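Local coordinates for dephospho-CoA kinase (Campylobacter jejuni subsp. jejuni serotype O:2, PDB 4ZO4), which probably catalyses the last step of coenzyme A biosynthesis, the ATP-dependent phosphorylation of the 3'-hydroxyl group of dephospho-CoA, at residues G17-F30 with F188-S200. Numbering follows the deposited sequence.
Sequences GKSTFIEIANSLGF and FRQECVKVIQEIS
Phe21 turns one face of its ring to Ile196, whose CD1 lies 4.2 Å from the centroid in a CH-pi contact, while Val195 CG1 lies at the ring edge and Cys192 SG approaches obliquely, 3.7 Å from Phe21 CD1. In this P-loop kinase fold the ring belongs to the helix whose first turns carry the predicted ATP-binding residues, and segment 188-200 of the C-terminal helix crosses segment 17-27 at -55°. With CG anti to the backbone N (chi1 -179°), Phe21 lies between the C-terminal helix and the central parallel sheet, touching Val10, Ile134 and Ile179; a large flat side chain suits a site lined on several sides by apolar groups. The Phe188 ring takes Cys192 SG over one face and Gly17 O, whose placement is less certain, at its edge, with the small methyl CG2 of Thr20 reaching it obliquely. Along the more open side, Ile24 is a knob in the hole formed by Arg189, Cys192, Val193 and Ile196, its CG2 3.8 Å from Val193 CG2. Branched Ile196 divides its methyls: CD1 sits 3.7 Å from Ala25 CA, where a short side chain admits it, and CG2 meets Leu28 CD1 and Phe30 CE2. Beyond the Schellman turn at Gly29, the Phe30 ring has Ala25 O and Ser200 OG in plane at its edge, Ser200 OG lying 3.4 Å from Phe30 CZ.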
loop_
_atom_site.group_PDB
_atom_site.type_symbol
_atom_site.label_atom_id
_atom_site.label_comp_id
_atom_site.label_asym_id
_atom_site.label_seq_id
_atom_site.Cartn_x
_atom_site.Cartn_y
_atom_site.Cartn_z
ATOM N N GLY A 17 -18.683 -18.873 -11.649
ATOM C CA GLY A 17 -17.820 -19.471 -12.675
ATOM C C GLY A 17 -16.951 -20.577 -12.100
ATOM O O GLY A 17 -16.835 -21.670 -12.657
ATOM N N LYS A 18 -16.378 -20.285 -10.946
ATOM C CA LYS A 18 -15.511 -21.185 -10.235
ATOM C C LYS A 18 -16.246 -22.418 -9.668
ATOM O O LYS A 18 -15.721 -23.545 -9.676
ATOM C CB LYS A 18 -14.936 -20.383 -9.082
ATOM C CG LYS A 18 -13.735 -20.974 -8.377
ATOM C CD LYS A 18 -13.164 -19.976 -7.365
ATOM C CE LYS A 18 -14.222 -19.424 -6.400
ATOM N NZ LYS A 18 -13.632 -18.966 -5.115
ATOM N N SER A 19 -17.450 -22.202 -9.139
ATOM C CA SER A 19 -18.171 -23.242 -8.398
ATOM C C SER A 19 -18.865 -24.213 -9.343
ATOM O O SER A 19 -19.036 -25.396 -9.028
ATOM C CB SER A 19 -19.208 -22.611 -7.494
ATOM O OG SER A 19 -20.066 -21.797 -8.268
ATOM N N THR A 20 -19.296 -23.697 -10.486
ATOM C CA THR A 20 -19.863 -24.529 -11.528
ATOM C C THR A 20 -18.796 -25.450 -12.130
ATOM O O THR A 20 -19.031 -26.656 -12.248
ATOM C CB THR A 20 -20.500 -23.672 -12.628
ATOM O OG1 THR A 20 -21.751 -23.143 -12.166
ATOM C CG2 THR A 20 -20.718 -24.499 -13.892
ATOM N N PHE A 21 -17.632 -24.905 -12.494
ATOM C CA PHE A 21 -16.537 -25.734 -13.005
ATOM C C PHE A 21 -16.154 -26.804 -12.011
ATOM O O PHE A 21 -15.667 -27.865 -12.399
ATOM C CB PHE A 21 -15.297 -24.929 -13.310
ATOM C CG PHE A 21 -14.172 -25.754 -13.862
ATOM C CD1 PHE A 21 -13.886 -25.739 -15.211
ATOM C CD2 PHE A 21 -13.398 -26.542 -13.036
ATOM C CE1 PHE A 21 -12.859 -26.511 -15.725
ATOM C CE2 PHE A 21 -12.362 -27.305 -13.538
ATOM C CZ PHE A 21 -12.089 -27.285 -14.883
ATOM N N ILE A 22 -16.371 -26.520 -10.733
ATOM C CA ILE A 22 -16.113 -27.499 -9.658
ATOM C C ILE A 22 -17.251 -28.499 -9.451
ATOM O O ILE A 22 -17.000 -29.684 -9.206
ATOM C CB ILE A 22 -15.773 -26.773 -8.341
ATOM C CG1 ILE A 22 -14.382 -26.111 -8.471
ATOM C CG2 ILE A 22 -15.850 -27.720 -7.142
ATOM C CD1 ILE A 22 -13.221 -27.084 -8.572
ATOM N N GLU A 23 -18.495 -28.037 -9.562
ATOM C CA GLU A 23 -19.635 -28.937 -9.495
ATOM C C GLU A 23 -19.525 -29.992 -10.598
ATOM O O GLU A 23 -19.728 -31.179 -10.361
ATOM C CB GLU A 23 -20.944 -28.165 -9.628
ATOM C CG GLU A 23 -22.146 -29.055 -9.896
ATOM C CD GLU A 23 -22.214 -30.235 -8.933
ATOM O OE1 GLU A 23 -22.359 -29.997 -7.712
ATOM O OE2 GLU A 23 -22.114 -31.400 -9.391
ATOM N N ILE A 24 -19.185 -29.542 -11.795
ATOM C CA ILE A 24 -18.992 -30.424 -12.944
ATOM C C ILE A 24 -17.743 -31.322 -12.797
ATOM O O ILE A 24 -17.766 -32.486 -13.161
ATOM C CB ILE A 24 -18.955 -29.579 -14.246
ATOM C CG1 ILE A 24 -20.360 -28.988 -14.509
ATOM C CG2 ILE A 24 -18.455 -30.394 -15.429
ATOM C CD1 ILE A 24 -20.392 -27.703 -15.324
ATOM N N ALA A 25 -16.653 -30.795 -12.249
ATOM C CA ALA A 25 -15.448 -31.605 -12.060
ATOM C C ALA A 25 -15.678 -32.749 -11.055
ATOM O O ALA A 25 -15.142 -33.857 -11.216
ATOM C CB ALA A 25 -14.309 -30.723 -11.612
ATOM N N ASN A 26 -16.463 -32.473 -10.015
ATOM C CA ASN A 26 -16.795 -33.476 -9.013
ATOM C C ASN A 26 -17.624 -34.563 -9.635
ATOM O O ASN A 26 -17.301 -35.752 -9.528
ATOM C CB ASN A 26 -17.601 -32.871 -7.861
ATOM C CG ASN A 26 -16.740 -32.136 -6.848
ATOM O OD1 ASN A 26 -17.261 -31.399 -6.024
ATOM N ND2 ASN A 26 -15.430 -32.342 -6.895
ATOM N N SER A 27 -18.701 -34.152 -10.295
ATOM C CA SER A 27 -19.624 -35.120 -10.880
ATOM C C SER A 27 -18.831 -36.027 -11.816
ATOM O O SER A 27 -18.876 -37.229 -11.677
ATOM C CB SER A 27 -20.814 -34.428 -11.545
ATOM O OG SER A 27 -20.414 -33.592 -12.608
ATOM N N LEU A 28 -18.012 -35.451 -12.686
ATOM C CA LEU A 28 -17.107 -36.246 -13.538
ATOM C C LEU A 28 -16.034 -37.069 -12.789
ATOM O O LEU A 28 -15.223 -37.758 -13.420
ATOM C CB LEU A 28 -16.438 -35.335 -14.571
ATOM C CG LEU A 28 -17.375 -34.671 -15.600
ATOM C CD1 LEU A 28 -16.539 -34.026 -16.699
ATOM C CD2 LEU A 28 -18.396 -35.638 -16.216
ATOM N N GLY A 29 -16.026 -36.971 -11.458
ATOM C CA GLY A 29 -15.245 -37.854 -10.594
ATOM C C GLY A 29 -13.842 -37.391 -10.237
ATOM O O GLY A 29 -13.044 -38.187 -9.732
ATOM N N PHE A 30 -13.515 -36.121 -10.483
ATOM C CA PHE A 30 -12.169 -35.626 -10.144
ATOM C C PHE A 30 -12.159 -34.937 -8.792
ATOM O O PHE A 30 -13.154 -34.320 -8.406
ATOM C CB PHE A 30 -11.659 -34.682 -11.216
ATOM C CG PHE A 30 -11.397 -35.356 -12.531
ATOM C CD1 PHE A 30 -10.118 -35.814 -12.842
ATOM C CD2 PHE A 30 -12.421 -35.527 -13.462
ATOM C CE1 PHE A 30 -9.862 -36.435 -14.050
ATOM C CE2 PHE A 30 -12.171 -36.151 -14.678
ATOM C CZ PHE A 30 -10.888 -36.603 -14.971
ATOM N N PHE A 188 -21.733 -22.601 -21.220
ATOM C CA PHE A 188 -20.600 -22.559 -20.312
ATOM C C PHE A 188 -20.327 -23.943 -19.743
ATOM O O PHE A 188 -19.173 -24.377 -19.717
ATOM C CB PHE A 188 -20.825 -21.552 -19.181
ATOM C CG PHE A 188 -19.838 -21.680 -18.060
ATOM C CD1 PHE A 188 -18.467 -21.620 -18.314
ATOM C CD2 PHE A 188 -20.270 -21.849 -16.747
ATOM C CE1 PHE A 188 -17.540 -21.743 -17.286
ATOM C CE2 PHE A 188 -19.353 -21.980 -15.718
ATOM C CZ PHE A 188 -17.985 -21.930 -15.990
ATOM N N ARG A 189 -21.384 -24.627 -19.311
ATOM C CA ARG A 189 -21.246 -25.971 -18.734
ATOM C C ARG A 189 -20.609 -26.965 -19.701
ATOM O O ARG A 189 -19.867 -27.847 -19.279
ATOM C CB ARG A 189 -22.603 -26.563 -18.307
ATOM C CG ARG A 189 -23.485 -25.653 -17.463
ATOM C CD ARG A 189 -24.581 -26.414 -16.720
ATOM N NE ARG A 189 -25.514 -25.453 -16.132
ATOM C CZ ARG A 189 -26.044 -25.520 -14.910
ATOM N NH1 ARG A 189 -25.759 -26.520 -14.083
ATOM N NH2 ARG A 189 -26.863 -24.555 -14.505
ATOM N N GLN A 190 -20.928 -26.855 -20.986
ATOM C CA GLN A 190 -20.386 -27.787 -21.967
ATOM C C GLN A 190 -18.884 -27.624 -22.009
ATOM O O GLN A 190 -18.135 -28.625 -21.994
ATOM C CB GLN A 190 -20.970 -27.547 -23.370
ATOM C CG GLN A 190 -20.871 -28.761 -24.298
ATOM C CD GLN A 190 -20.843 -28.384 -25.772
ATOM O OE1 GLN A 190 -21.748 -28.718 -26.541
ATOM N NE2 GLN A 190 -19.797 -27.685 -26.171
ATOM N N GLU A 191 -18.461 -26.354 -22.034
ATOM C CA GLU A 191 -17.047 -26.004 -22.168
ATOM C C GLU A 191 -16.230 -26.601 -21.032
ATOM O O GLU A 191 -15.137 -27.128 -21.248
ATOM C CB GLU A 191 -16.852 -24.476 -22.244
ATOM C CG GLU A 191 -15.401 -24.015 -22.447
ATOM C CD GLU A 191 -14.760 -24.524 -23.733
ATOM O OE1 GLU A 191 -15.430 -24.468 -24.788
ATOM O OE2 GLU A 191 -13.580 -24.965 -23.703
ATOM N N CYS A 192 -16.764 -26.533 -19.823
ATOM C CA CYS A 192 -16.095 -27.158 -18.701
ATOM C C CYS A 192 -15.772 -28.606 -19.032
ATOM O O CYS A 192 -14.617 -29.046 -18.904
ATOM C CB CYS A 192 -16.953 -27.040 -17.450
ATOM S SG CYS A 192 -17.152 -25.305 -16.957
ATOM N N VAL A 193 -16.781 -29.322 -19.518
ATOM C CA VAL A 193 -16.634 -30.740 -19.821
ATOM C C VAL A 193 -15.574 -30.960 -20.916
ATOM O O VAL A 193 -14.742 -31.861 -20.800
ATOM C CB VAL A 193 -17.982 -31.398 -20.192
ATOM C CG1 VAL A 193 -17.802 -32.901 -20.396
ATOM C CG2 VAL A 193 -19.016 -31.153 -19.102
ATOM N N LYS A 194 -15.575 -30.129 -21.953
ATOM C CA LYS A 194 -14.539 -30.229 -22.993
ATOM C C LYS A 194 -13.118 -30.100 -22.402
ATOM O O LYS A 194 -12.233 -30.881 -22.740
ATOM C CB LYS A 194 -14.775 -29.182 -24.088
ATOM C CG LYS A 194 -13.716 -29.121 -25.188
ATOM C CD LYS A 194 -13.885 -27.866 -26.047
ATOM C CE LYS A 194 -12.684 -27.587 -26.955
ATOM N NZ LYS A 194 -12.623 -26.157 -27.432
ATOM N N VAL A 195 -12.905 -29.132 -21.512
ATOM C CA VAL A 195 -11.585 -28.932 -20.889
ATOM C C VAL A 195 -11.260 -30.070 -19.927
ATOM O O VAL A 195 -10.183 -30.650 -20.003
ATOM C CB VAL A 195 -11.489 -27.559 -20.158
ATOM C CG1 VAL A 195 -10.390 -27.553 -19.102
ATOM C CG2 VAL A 195 -11.245 -26.434 -21.167
ATOM N N ILE A 196 -12.184 -30.384 -19.027
ATOM C CA ILE A 196 -11.960 -31.462 -18.080
ATOM C C ILE A 196 -11.655 -32.783 -18.761
ATOM O O ILE A 196 -10.824 -33.542 -18.281
ATOM C CB ILE A 196 -13.152 -31.661 -17.150
ATOM C CG1 ILE A 196 -13.240 -30.484 -16.161
ATOM C CG2 ILE A 196 -12.993 -32.971 -16.382
ATOM C CD1 ILE A 196 -14.581 -30.328 -15.455
ATOM N N GLN A 197 -12.338 -33.062 -19.864
ATOM C CA GLN A 197 -11.979 -34.183 -20.725
ATOM C C GLN A 197 -10.552 -34.063 -21.243
ATOM O O GLN A 197 -9.768 -34.985 -21.099
ATOM C CB GLN A 197 -12.910 -34.255 -21.932
ATOM C CG GLN A 197 -14.316 -34.781 -21.656
ATOM C CD GLN A 197 -15.096 -35.025 -22.946
ATOM O OE1 GLN A 197 -15.341 -34.106 -23.758
ATOM N NE2 GLN A 197 -15.487 -36.284 -23.145
ATOM N N GLU A 198 -10.220 -32.928 -21.856
ATOM C CA GLU A 198 -8.893 -32.741 -22.460
ATOM C C GLU A 198 -7.795 -32.963 -21.441
ATOM O O GLU A 198 -6.733 -33.499 -21.742
ATOM C CB GLU A 198 -8.753 -31.336 -23.043
ATOM C CG GLU A 198 -9.523 -31.082 -24.326
ATOM C CD GLU A 198 -8.800 -31.581 -25.569
ATOM O OE1 GLU A 198 -8.506 -30.723 -26.440
ATOM O OE2 GLU A 198 -8.530 -32.811 -25.672
ATOM N N ILE A 199 -8.067 -32.514 -20.228
ATOM C CA ILE A 199 -7.234 -32.807 -19.092
ATOM C C ILE A 199 -7.281 -34.292 -18.742
ATOM O O ILE A 199 -6.230 -34.890 -18.476
ATOM C CB ILE A 199 -7.697 -31.969 -17.885
ATOM C CG1 ILE A 199 -7.125 -30.554 -17.982
ATOM C CG2 ILE A 199 -7.285 -32.622 -16.573
ATOM C CD1 ILE A 199 -7.711 -29.585 -16.977
ATOM N N SER A 200 -8.490 -34.870 -18.707
ATOM C CA SER A 200 -8.700 -36.301 -18.368
ATOM C C SER A 200 -7.805 -37.265 -19.184
ATOM O O SER A 200 -7.236 -38.222 -18.631
ATOM C CB SER A 200 -10.186 -36.684 -18.530
ATOM O OG SER A 200 -10.458 -37.983 -18.022
#